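Long-range contacts in mandelate racemase/muconate lactonizing enzyme family protein (Roseovarius sp. TM1035, PDB 3T9P), which is of unknown specificity but, as a member of the enolase superfamily, probably abstracts a proton from the carbon next to a substrate carboxylate: residues K202-P212 with N225-Y236; R246-E257 with G272-Y283. All coordinates share one frame; numbering follows the deposited sequence.

In the fold
Contacts 1 and 2 are two parallel strand pairings of one barrel, separated by the pairing of 229-231 with 252-255, a worked example of how a beta/alpha barrel is built by repeating the same step. Both are largely buried, with centres about 9 Å apart, and strand 229-231 of contact 1 is the direct sheet neighbour of strand 252-255 of contact 2, with Phe-230 N 2.8 Å from Asp-252 O. Their chemistry differs. Contact 1 carries an aliphatic-aromatic layer on one face and a row of carboxylates toward the strand ends; contact 2 begins with a salt bridge beside helix 239-248 and finishes at bound formic acid. Each contact also touches the second subunit of the dimer.

Contact 1: K202-P212 with N225-Y236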
loop_
_atom_site.group_PDB
_atom_site.type_symbol
_atom_site.label_atom_id
_atom_site.label_comp_id
_atom_site.label_asym_id
_atom_site.label_seq_id
_atom_site.Cartn_x
_atom_site.Cartn_y
_atom_site.Cartn_z
ATOM N N LYS A 202 -24.273 -21.047 -5.883
ATOM C CA LYS A 202 -23.168 -21.458 -4.986
ATOM C C LYS A 202 -21.897 -20.767 -5.377
ATOM O O LYS A 202 -21.600 -20.636 -6.559
ATOM C CB LYS A 202 -23.049 -22.988 -5.074
ATOM C CG LYS A 202 -24.403 -23.624 -4.469
ATOM C CD LYS A 202 -24.351 -25.116 -4.852
ATOM C CE LYS A 202 -25.670 -25.698 -5.244
ATOM N NZ LYS A 202 -25.440 -26.055 -6.715
ATOM N N LEU A 203 -21.132 -20.356 -4.358
ATOM C CA LEU A 203 -19.936 -19.587 -4.588
ATOM C C LEU A 203 -18.922 -20.231 -3.659
ATOM O O LEU A 203 -19.264 -20.719 -2.565
ATOM C CB LEU A 203 -20.147 -18.129 -4.101
ATOM C CG LEU A 203 -21.186 -17.252 -4.787
ATOM C CD1 LEU A 203 -22.627 -17.524 -4.300
ATOM C CD2 LEU A 203 -20.897 -15.739 -4.593
ATOM N N VAL A 204 -17.674 -20.229 -4.036
ATOM C CA VAL A 204 -16.574 -20.536 -3.104
ATOM C C VAL A 204 -15.394 -19.578 -3.258
ATOM O O VAL A 204 -15.289 -18.951 -4.261
ATOM C CB VAL A 204 -16.097 -21.980 -3.097
ATOM C CG1 VAL A 204 -17.209 -22.932 -2.854
ATOM C CG2 VAL A 204 -15.344 -22.258 -4.281
ATOM N N ASP A 205 -14.580 -19.465 -2.208
ATOM C CA ASP A 205 -13.426 -18.625 -2.214
ATOM C C ASP A 205 -12.224 -19.443 -1.821
ATOM O O ASP A 205 -12.230 -20.137 -0.830
ATOM C CB ASP A 205 -13.659 -17.411 -1.291
ATOM C CG ASP A 205 -12.621 -16.325 -1.408
ATOM O OD1 ASP A 205 -11.536 -16.485 -1.933
ATOM O OD2 ASP A 205 -12.959 -15.275 -0.924
ATOM N N GLY A 206 -11.217 -19.342 -2.641
ATOM C CA GLY A 206 -9.971 -19.984 -2.394
ATOM C C GLY A 206 -8.962 -19.122 -1.644
ATOM O O GLY A 206 -7.920 -19.560 -1.356
ATOM N N ASN A 207 -9.296 -17.881 -1.386
ATOM C CA ASN A 207 -8.346 -16.938 -0.732
ATOM C C ASN A 207 -6.858 -17.170 -1.020
ATOM O O ASN A 207 -6.070 -17.320 -0.077
ATOM C CB ASN A 207 -8.621 -16.891 0.801
ATOM C CG ASN A 207 -9.996 -16.362 1.083
ATOM O OD1 ASN A 207 -10.937 -17.135 1.282
ATOM N ND2 ASN A 207 -10.144 -15.044 1.077
ATOM N N SER A 208 -6.500 -17.163 -2.310
ATOM C CA SER A 208 -5.116 -17.119 -2.759
ATOM C C SER A 208 -4.374 -18.440 -2.600
ATOM O O SER A 208 -3.132 -18.463 -2.579
ATOM C CB SER A 208 -4.287 -15.946 -2.121
ATOM O OG SER A 208 -4.659 -14.644 -2.591
ATOM N N CYS A 209 -5.093 -19.516 -2.338
ATOM C CA CYS A 209 -4.429 -20.778 -2.035
ATOM C C CYS A 209 -3.603 -21.382 -3.201
ATOM O O CYS A 209 -2.478 -21.900 -2.982
ATOM C CB CYS A 209 -5.475 -21.832 -1.626
ATOM S SG CYS A 209 -4.732 -23.449 -1.005
ATOM N N TYR A 210 -4.175 -21.432 -4.408
ATOM C CA TYR A 210 -3.710 -22.434 -5.379
ATOM C C TYR A 210 -2.783 -21.951 -6.454
ATOM O O TYR A 210 -2.893 -20.823 -6.926
ATOM C CB TYR A 210 -4.922 -23.054 -6.111
ATOM C CG TYR A 210 -5.855 -23.725 -5.223
ATOM C CD1 TYR A 210 -5.467 -24.921 -4.582
ATOM C CD2 TYR A 210 -7.106 -23.229 -4.996
ATOM C CE1 TYR A 210 -6.342 -25.563 -3.754
ATOM C CE2 TYR A 210 -8.003 -23.877 -4.137
ATOM C CZ TYR A 210 -7.620 -25.055 -3.542
ATOM O OH TYR A 210 -8.486 -25.774 -2.707
ATOM N N SER A 211 -1.955 -22.859 -6.989
ATOM C CA SER A 211 -1.263 -22.588 -8.248
ATOM C C SER A 211 -2.313 -22.790 -9.386
ATOM O O SER A 211 -3.324 -23.418 -9.157
ATOM C CB SER A 211 -0.085 -23.593 -8.473
ATOM O OG SER A 211 -0.660 -24.898 -8.486
ATOM N N PRO A 212 -2.069 -22.264 -10.601
ATOM C CA PRO A 212 -3.155 -22.387 -11.596
ATOM C C PRO A 212 -3.589 -23.842 -11.924
ATOM O O PRO A 212 -4.789 -24.098 -12.048
ATOM C CB PRO A 212 -2.607 -21.698 -12.819
ATOM C CG PRO A 212 -1.444 -20.918 -12.368
ATOM C CD PRO A 212 -0.919 -21.539 -11.138
ATOM N N ASN A 225 -20.226 -29.879 -9.271
ATOM C CA ASN A 225 -21.188 -29.565 -8.257
ATOM C C ASN A 225 -22.084 -28.310 -8.410
ATOM O O ASN A 225 -22.773 -27.908 -7.445
ATOM C CB ASN A 225 -20.409 -29.518 -6.924
ATOM C CG ASN A 225 -19.956 -30.894 -6.540
ATOM O OD1 ASN A 225 -18.844 -31.334 -6.881
ATOM N ND2 ASN A 225 -20.884 -31.640 -5.959
ATOM N N GLY A 226 -22.054 -27.704 -9.576
ATOM C CA GLY A 226 -22.947 -26.559 -9.909
ATOM C C GLY A 226 -22.513 -25.226 -9.284
ATOM O O GLY A 226 -23.353 -24.412 -9.067
ATOM N N ILE A 227 -21.216 -25.040 -8.955
ATOM C CA ILE A 227 -20.708 -23.821 -8.270
ATOM C C ILE A 227 -20.300 -22.923 -9.388
ATOM O O ILE A 227 -19.425 -23.272 -10.207
ATOM C CB ILE A 227 -19.450 -24.084 -7.352
ATOM C CG1 ILE A 227 -19.624 -25.142 -6.246
ATOM C CG2 ILE A 227 -18.835 -22.797 -6.864
ATOM C CD1 ILE A 227 -20.850 -25.214 -5.596
ATOM N N GLY A 228 -20.911 -21.752 -9.438
ATOM C CA GLY A 228 -20.775 -20.841 -10.588
ATOM C C GLY A 228 -19.833 -19.667 -10.395
ATOM O O GLY A 228 -19.664 -18.885 -11.312
ATOM N N HIS A 229 -19.204 -19.590 -9.181
ATOM C CA HIS A 229 -18.343 -18.449 -8.767
ATOM C C HIS A 229 -17.123 -18.993 -7.995
ATOM O O HIS A 229 -17.287 -19.669 -6.983
ATOM C CB HIS A 229 -19.242 -17.497 -7.886
ATOM C CG HIS A 229 -18.606 -16.275 -7.372
ATOM N ND1 HIS A 229 -17.614 -16.297 -6.392
ATOM C CD2 HIS A 229 -18.913 -14.963 -7.568
ATOM C CE1 HIS A 229 -17.325 -15.048 -6.039
ATOM N NE2 HIS A 229 -18.098 -14.225 -6.738
ATOM N N PHE A 230 -15.921 -18.760 -8.524
ATOM C CA PHE A 230 -14.704 -19.252 -7.862
ATOM C C PHE A 230 -13.859 -18.002 -7.569
ATOM O O PHE A 230 -13.280 -17.406 -8.426
ATOM C CB PHE A 230 -13.942 -20.229 -8.768
ATOM C CG PHE A 230 -12.792 -20.942 -8.119
ATOM C CD1 PHE A 230 -12.495 -20.788 -6.755
ATOM C CD2 PHE A 230 -11.973 -21.795 -8.931
ATOM C CE1 PHE A 230 -11.389 -21.524 -6.167
ATOM C CE2 PHE A 230 -10.924 -22.535 -8.398
ATOM C CZ PHE A 230 -10.590 -22.457 -6.995
ATOM N N GLU A 231 -13.906 -17.560 -6.344
ATOM C CA GLU A 231 -13.171 -16.336 -5.936
ATOM C C GLU A 231 -11.722 -16.587 -5.517
ATOM O O GLU A 231 -11.404 -17.606 -4.907
ATOM C CB GLU A 231 -13.959 -15.737 -4.817
ATOM C CG GLU A 231 -13.402 -14.421 -4.252
ATOM C CD GLU A 231 -14.531 -13.706 -3.441
ATOM O OE1 GLU A 231 -15.780 -14.019 -3.666
ATOM O OE2 GLU A 231 -14.177 -12.758 -2.689
ATOM N N GLU A 232 -10.862 -15.659 -5.928
ATOM C CA GLU A 232 -9.432 -15.563 -5.665
ATOM C C GLU A 232 -8.809 -16.958 -5.588
ATOM O O GLU A 232 -8.245 -17.388 -4.551
ATOM C CB GLU A 232 -9.156 -14.716 -4.406
ATOM C CG GLU A 232 -7.746 -14.403 -4.072
ATOM C CD GLU A 232 -7.760 -13.574 -2.819
ATOM O OE1 GLU A 232 -8.629 -12.635 -2.788
ATOM O OE2 GLU A 232 -6.969 -13.906 -1.895
ATOM N N PRO A 233 -8.862 -17.674 -6.725
ATOM C CA PRO A 233 -8.328 -19.048 -6.730
ATOM C C PRO A 233 -6.755 -19.100 -6.579
ATOM O O PRO A 233 -6.286 -20.037 -5.960
ATOM C CB PRO A 233 -8.749 -19.588 -8.137
ATOM C CG PRO A 233 -8.759 -18.325 -9.023
ATOM C CD PRO A 233 -9.459 -17.291 -8.026
ATOM N N CYS A 234 -6.020 -18.097 -7.096
ATOM C CA CYS A 234 -4.593 -17.995 -7.050
ATOM C C CYS A 234 -4.184 -16.786 -6.165
ATOM O O CYS A 234 -5.025 -15.882 -5.941
ATOM C CB CYS A 234 -4.067 -17.725 -8.466
ATOM S SG CYS A 234 -4.531 -19.238 -9.539
ATOM N N PRO A 235 -2.892 -16.774 -5.705
ATOM C CA PRO A 235 -2.425 -15.511 -5.027
ATOM C C PRO A 235 -2.924 -14.303 -5.840
ATOM O O PRO A 235 -2.716 -14.205 -7.095
ATOM C CB PRO A 235 -0.895 -15.644 -5.042
ATOM C CG PRO A 235 -0.666 -17.177 -4.905
ATOM C CD PRO A 235 -1.741 -17.681 -5.952
ATOM N N TYR A 236 -3.603 -13.375 -5.146
ATOM C CA TYR A 236 -4.253 -12.284 -5.836
ATOM C C TYR A 236 -3.297 -11.372 -6.569
ATOM O O TYR A 236 -3.720 -10.696 -7.554
ATOM C CB TYR A 236 -5.176 -11.470 -4.885
ATOM C CG TYR A 236 -4.455 -10.657 -3.843
ATOM C CD1 TYR A 236 -3.859 -9.440 -4.193
ATOM C CD2 TYR A 236 -4.337 -11.124 -2.503
ATOM C CE1 TYR A 236 -3.223 -8.637 -3.263
ATOM C CE2 TYR A 236 -3.703 -10.331 -1.530
ATOM C CZ TYR A 236 -3.161 -9.075 -1.918
ATOM O OH TYR A 236 -2.486 -8.276 -1.029
HETATM O O HOH W 1 -24.113 -21.771 -8.533
HETATM O O HOH W 2 -11.160 -13.304 -1.733
HETATM O O HOH W 3 -7.995 -13.289 0.452
#
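Leu-203 sets its CD2 methyl over one face of the His-229 ring, 3.6 Å from the centroid and 8° off the normal, a CH-pi contact. On the other face of the sheet, Phe-230 meets Val-204 CG2 through CD1, while its CZ comes 4.1 Å from Tyr-210 CD2, the two side chains crossing at about a right angle. Asp-205 and Glu-231 share the face of Leu-203 and His-229; their carboxylate planes lie 30° apart, with OD2 of Asp-205 only 3.3 Å from OE2 of Glu-231. Each has a basic partner of its own: Asp-205 a salt bridge to Arg-169, Glu-231 one to Lys-167. Beyond the strands, Ser-208 OG donates to OE2 of Glu-232 (2.5 Å), whose chain is fully extended with CG anti to the backbone N (chi1 -174°). Ser-208 OG in turn accepts from Tyr-236 N at 3.0 Å, which fixes the rotation of the serine. Backbone bonds such as Glu-231 N to Val-204 O (2.9 Å) join the strands. With helix 212-224 between them they form a beta-alpha-beta crossover, and the acidic residues gather at the C-terminal ends of the barrel strands, where enolase-superfamily relatives hold their catalytic magnesium.

Contact 2: R246-E257 with G272-Y283; sequences RAALLLDVAGGE and GAVDIVQPDVMY. With FMT (formic acid), chain E.
Arg-246 reaches from the last turn of helix 239-248 to Asp-275 with its chain extended, CG lying opposite the backbone N (chi1 -172°). Its NE donates to Asp-275 OD1 at 2.8 Å, almost straight (168°), in a salt bridge that lies in the guanidinium plane yet meets the carboxylate from above its plane, the two planes standing 71° apart. NH1 of Arg-246 donates to Gly-272 O (3.0 Å), and Val-274 O sits over one guanidinium face, 3.3 Å from its CZ. A water bridges NH2 and OD1. With an alanine here, Asp-275 OD1 would probably lose its charged mate and Gly-272 O its donor, leaving the carboxylate held mainly through OD2.

The other oxygen of Asp-275 is turned to the backbone: OD2 accepts from Val-253 N (2.9 Å) through its anti lone pair, and Val-253 O takes both Asp-275 N and Ile-276 N. One aspartate thus ties the helix to the start of the strand pair. Strands 252-255 and 276-277, linked by helix 262-270, make a right-handed beta-alpha-beta crossover of the enolase-type barrel, in which Gly-255 N donates to Ile-276 O (3.2 Å).

Past the strand ends, Glu-257 runs alongside Tyr-283, pointing the same way, its CG 4.0 Å from CE2 and its carboxylate turned moderately from the ring plane. Tyr-283 OH donates to O2 of formic acid (2.6 Å), probably a molecule from the crystallisation liquor, and Glu-257 OE2 lies equally near that atom. Lys-94 of the second subunit bonds the formic acid and makes a salt bridge with Glu-257.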
loop_
_atom_site.group_PDB
_atom_site.type_symbol
_atom_site.label_atom_id
_atom_site.label_comp_id
_atom_site.label_asym_id
_atom_site.label_seq_id
_atom_site.Cartn_x
_atom_site.Cartn_y
_atom_site.Cartn_z
ATOM N N ARG A 246 -9.181 -18.415 -15.112
ATOM C CA ARG A 246 -10.323 -17.829 -15.776
ATOM C C ARG A 246 -10.439 -18.321 -17.254
ATOM O O ARG A 246 -11.571 -18.614 -17.773
ATOM C CB ARG A 246 -10.186 -16.329 -15.871
ATOM C CG ARG A 246 -11.494 -15.690 -16.407
ATOM C CD ARG A 246 -11.128 -14.361 -17.122
ATOM N NE ARG A 246 -12.298 -13.675 -17.556
ATOM C CZ ARG A 246 -12.290 -12.589 -18.315
ATOM N NH1 ARG A 246 -11.144 -12.026 -18.678
ATOM N NH2 ARG A 246 -13.433 -12.066 -18.720
ATOM N N ALA A 247 -9.289 -18.430 -17.907
ATOM C CA ALA A 247 -9.335 -18.952 -19.309
ATOM C C ALA A 247 -9.771 -20.437 -19.453
ATOM O O ALA A 247 -10.503 -20.819 -20.391
ATOM C CB ALA A 247 -8.002 -18.673 -20.035
ATOM N N ALA A 248 -9.415 -21.261 -18.503
ATOM C CA ALA A 248 -9.733 -22.671 -18.545
ATOM C C ALA A 248 -11.103 -23.040 -17.946
ATOM O O ALA A 248 -11.645 -24.110 -18.275
ATOM C CB ALA A 248 -8.597 -23.497 -17.890
ATOM N N LEU A 249 -11.724 -22.185 -17.133
ATOM C CA LEU A 249 -12.985 -22.621 -16.497
ATOM C C LEU A 249 -14.130 -21.927 -17.103
ATOM O O LEU A 249 -14.019 -20.761 -17.639
ATOM C CB LEU A 249 -12.982 -22.325 -14.962
ATOM C CG LEU A 249 -11.865 -23.106 -14.219
ATOM C CD1 LEU A 249 -11.936 -22.843 -12.666
ATOM C CD2 LEU A 249 -11.942 -24.677 -14.307
ATOM N N LEU A 250 -15.270 -22.601 -17.026
ATOM C CA LEU A 250 -16.440 -21.968 -17.520
ATOM C C LEU A 250 -17.071 -21.211 -16.446
ATOM O O LEU A 250 -17.910 -20.381 -16.763
ATOM C CB LEU A 250 -17.462 -23.031 -18.045
ATOM C CG LEU A 250 -16.869 -23.700 -19.275
ATOM C CD1 LEU A 250 -17.809 -24.807 -19.557
ATOM C CD2 LEU A 250 -16.809 -22.833 -20.441
ATOM N N LEU A 251 -16.828 -21.565 -15.154
ATOM C CA LEU A 251 -17.510 -20.786 -14.099
ATOM C C LEU A 251 -16.850 -19.383 -14.095
ATOM O O LEU A 251 -15.911 -19.165 -14.805
ATOM C CB LEU A 251 -17.489 -21.492 -12.717
ATOM C CG LEU A 251 -16.122 -22.063 -12.334
ATOM C CD1 LEU A 251 -15.073 -20.957 -12.227
ATOM C CD2 LEU A 251 -16.222 -22.800 -10.951
ATOM N N ASP A 252 -17.397 -18.425 -13.335
ATOM C CA ASP A 252 -16.863 -17.036 -13.205
ATOM C C ASP A 252 -15.735 -17.054 -12.147
ATOM O O ASP A 252 -15.929 -17.529 -11.018
ATOM C CB ASP A 252 -18.014 -16.115 -12.744
ATOM C CG ASP A 252 -19.122 -15.872 -13.867
ATOM O OD1 ASP A 252 -18.751 -15.917 -15.093
ATOM O OD2 ASP A 252 -20.322 -15.611 -13.506
ATOM N N VAL A 253 -14.564 -16.602 -12.536
ATOM C CA VAL A 253 -13.483 -16.358 -11.608
ATOM C C VAL A 253 -13.628 -14.879 -11.200
ATOM O O VAL A 253 -13.844 -13.996 -12.085
ATOM C CB VAL A 253 -12.148 -16.690 -12.240
ATOM C CG1 VAL A 253 -10.911 -16.234 -11.351
ATOM C CG2 VAL A 253 -12.087 -18.197 -12.551
ATOM N N ALA A 254 -13.656 -14.621 -9.858
ATOM C CA ALA A 254 -13.965 -13.265 -9.310
ATOM C C ALA A 254 -12.737 -12.895 -8.431
ATOM O O ALA A 254 -12.032 -13.796 -7.900
ATOM C CB ALA A 254 -15.174 -13.287 -8.496
ATOM N N GLY A 255 -12.486 -11.599 -8.259
ATOM C CA GLY A 255 -11.366 -11.198 -7.472
ATOM C C GLY A 255 -11.261 -9.690 -7.330
ATOM O O GLY A 255 -12.006 -8.940 -8.009
ATOM N N GLY A 256 -10.426 -9.262 -6.381
ATOM C CA GLY A 256 -10.044 -7.837 -6.219
ATOM C C GLY A 256 -10.201 -7.284 -4.798
ATOM O O GLY A 256 -9.950 -6.132 -4.577
ATOM N N GLU A 257 -10.716 -8.078 -3.868
ATOM C CA GLU A 257 -10.909 -7.678 -2.443
ATOM C C GLU A 257 -9.752 -6.862 -1.915
ATOM O O GLU A 257 -9.987 -5.823 -1.247
ATOM C CB GLU A 257 -11.086 -8.960 -1.553
ATOM C CG GLU A 257 -10.942 -8.739 -0.054
ATOM C CD GLU A 257 -10.994 -10.042 0.842
ATOM O OE1 GLU A 257 -10.736 -11.161 0.351
ATOM O OE2 GLU A 257 -11.211 -9.875 2.104
ATOM N N GLY A 272 -6.861 -9.598 -18.218
ATOM C CA GLY A 272 -8.085 -10.357 -18.236
ATOM C C GLY A 272 -8.132 -11.393 -17.141
ATOM O O GLY A 272 -8.454 -12.499 -17.389
ATOM N N ALA A 273 -7.723 -11.015 -15.949
ATOM C CA ALA A 273 -7.696 -11.913 -14.818
ATOM C C ALA A 273 -9.048 -12.468 -14.315
ATOM O O ALA A 273 -9.125 -13.579 -13.913
ATOM C CB ALA A 273 -6.892 -11.352 -13.682
ATOM N N VAL A 274 -10.071 -11.645 -14.326
ATOM C CA VAL A 274 -11.325 -12.003 -13.738
ATOM C C VAL A 274 -12.557 -11.800 -14.618
ATOM O O VAL A 274 -12.590 -10.934 -15.428
ATOM C CB VAL A 274 -11.510 -11.226 -12.437
ATOM C CG1 VAL A 274 -10.365 -11.515 -11.481
ATOM C CG2 VAL A 274 -11.572 -9.767 -12.720
ATOM N N ASP A 275 -13.564 -12.613 -14.399
ATOM C CA ASP A 275 -14.878 -12.387 -14.957
ATOM C C ASP A 275 -15.735 -11.367 -14.144
ATOM O O ASP A 275 -16.697 -10.722 -14.687
ATOM C CB ASP A 275 -15.593 -13.694 -14.899
ATOM C CG ASP A 275 -14.974 -14.714 -15.790
ATOM O OD1 ASP A 275 -14.916 -14.457 -17.006
ATOM O OD2 ASP A 275 -14.616 -15.806 -15.306
ATOM N N ILE A 276 -15.430 -11.238 -12.818
ATOM C CA ILE A 276 -16.259 -10.414 -11.889
ATOM C C ILE A 276 -15.320 -9.659 -10.926
ATOM O O ILE A 276 -14.396 -10.277 -10.409
ATOM C CB ILE A 276 -17.164 -11.287 -11.023
ATOM C CG1 ILE A 276 -18.179 -12.096 -11.875
ATOM C CG2 ILE A 276 -17.824 -10.451 -9.927
ATOM C CD1 ILE A 276 -18.974 -13.109 -11.161
ATOM N N VAL A 277 -15.473 -8.334 -10.788
ATOM C CA VAL A 277 -14.517 -7.528 -9.942
ATOM C C VAL A 277 -15.177 -7.362 -8.565
ATOM O O VAL A 277 -16.397 -7.273 -8.505
ATOM C CB VAL A 277 -14.155 -6.100 -10.507
ATOM C CG1 VAL A 277 -13.409 -6.248 -11.948
ATOM C CG2 VAL A 277 -15.332 -5.239 -10.606
ATOM N N GLN A 278 -14.357 -7.289 -7.501
ATOM C CA GLN A 278 -14.914 -7.405 -6.133
ATOM C C GLN A 278 -14.189 -6.445 -5.253
ATOM O O GLN A 278 -13.582 -6.890 -4.289
ATOM C CB GLN A 278 -14.627 -8.847 -5.601
ATOM C CG GLN A 278 -15.366 -9.846 -6.437
ATOM C CD GLN A 278 -15.539 -11.145 -5.753
ATOM O OE1 GLN A 278 -14.533 -11.851 -5.602
ATOM N NE2 GLN A 278 -16.831 -11.524 -5.395
ATOM N N PRO A 279 -14.237 -5.116 -5.573
ATOM C CA PRO A 279 -13.586 -4.158 -4.671
ATOM C C PRO A 279 -14.295 -4.250 -3.301
ATOM O O PRO A 279 -15.493 -4.664 -3.236
ATOM C CB PRO A 279 -13.937 -2.757 -5.310
ATOM C CG PRO A 279 -15.234 -2.992 -6.041
ATOM C CD PRO A 279 -15.069 -4.453 -6.601
ATOM N N ASP A 280 -13.648 -3.739 -2.283
ATOM C CA ASP A 280 -14.226 -3.620 -0.973
ATOM C C ASP A 280 -14.242 -2.152 -0.689
ATOM O O ASP A 280 -13.196 -1.507 -0.733
ATOM C CB ASP A 280 -13.302 -4.370 0.059
ATOM C CG ASP A 280 -13.783 -4.209 1.539
ATOM O OD1 ASP A 280 -13.683 -3.116 2.086
ATOM O OD2 ASP A 280 -14.260 -5.227 2.109
ATOM N N VAL A 281 -15.421 -1.613 -0.346
ATOM C CA VAL A 281 -15.569 -0.127 -0.214
ATOM C C VAL A 281 -14.474 0.446 0.761
ATOM O O VAL A 281 -13.837 1.532 0.554
ATOM C CB VAL A 281 -17.036 0.220 0.205
ATOM C CG1 VAL A 281 -17.147 1.748 0.614
ATOM C CG2 VAL A 281 -17.914 -0.050 -0.911
ATOM N N MET A 282 -14.309 -0.252 1.869
ATOM C CA MET A 282 -13.484 0.271 2.999
ATOM C C MET A 282 -11.999 0.059 2.661
ATOM O O MET A 282 -11.219 0.903 3.013
ATOM C CB MET A 282 -13.746 -0.512 4.329
ATOM C CG MET A 282 -14.941 -0.068 5.085
ATOM S SD MET A 282 -16.350 0.764 4.258
ATOM C CE MET A 282 -17.117 1.564 5.705
ATOM N N TYR A 283 -11.588 -1.045 2.000
ATOM C CA TYR A 283 -10.170 -1.152 1.618
ATOM C C TYR A 283 -9.814 -0.221 0.458
ATOM O O TYR A 283 -8.629 0.078 0.195
ATOM C CB TYR A 283 -9.831 -2.602 1.190
ATOM C CG TYR A 283 -9.978 -3.635 2.245
ATOM C CD1 TYR A 283 -9.657 -3.356 3.569
ATOM C CD2 TYR A 283 -10.358 -4.962 1.902
ATOM C CE1 TYR A 283 -9.743 -4.370 4.589
ATOM C CE2 TYR A 283 -10.421 -5.969 2.853
ATOM C CZ TYR A 283 -10.114 -5.653 4.200
ATOM O OH TYR A 283 -10.192 -6.638 5.123
HETATM C C FMT E . -12.073 -9.367 5.377
HETATM O O1 FMT E . -11.697 -10.326 6.142
HETATM O O2 FMT E . -11.382 -8.892 4.462
HETATM O O HOH W 4 -15.948 -12.599 -18.437
HETATM O O HOH W 5 -10.787 -3.430 -2.619
#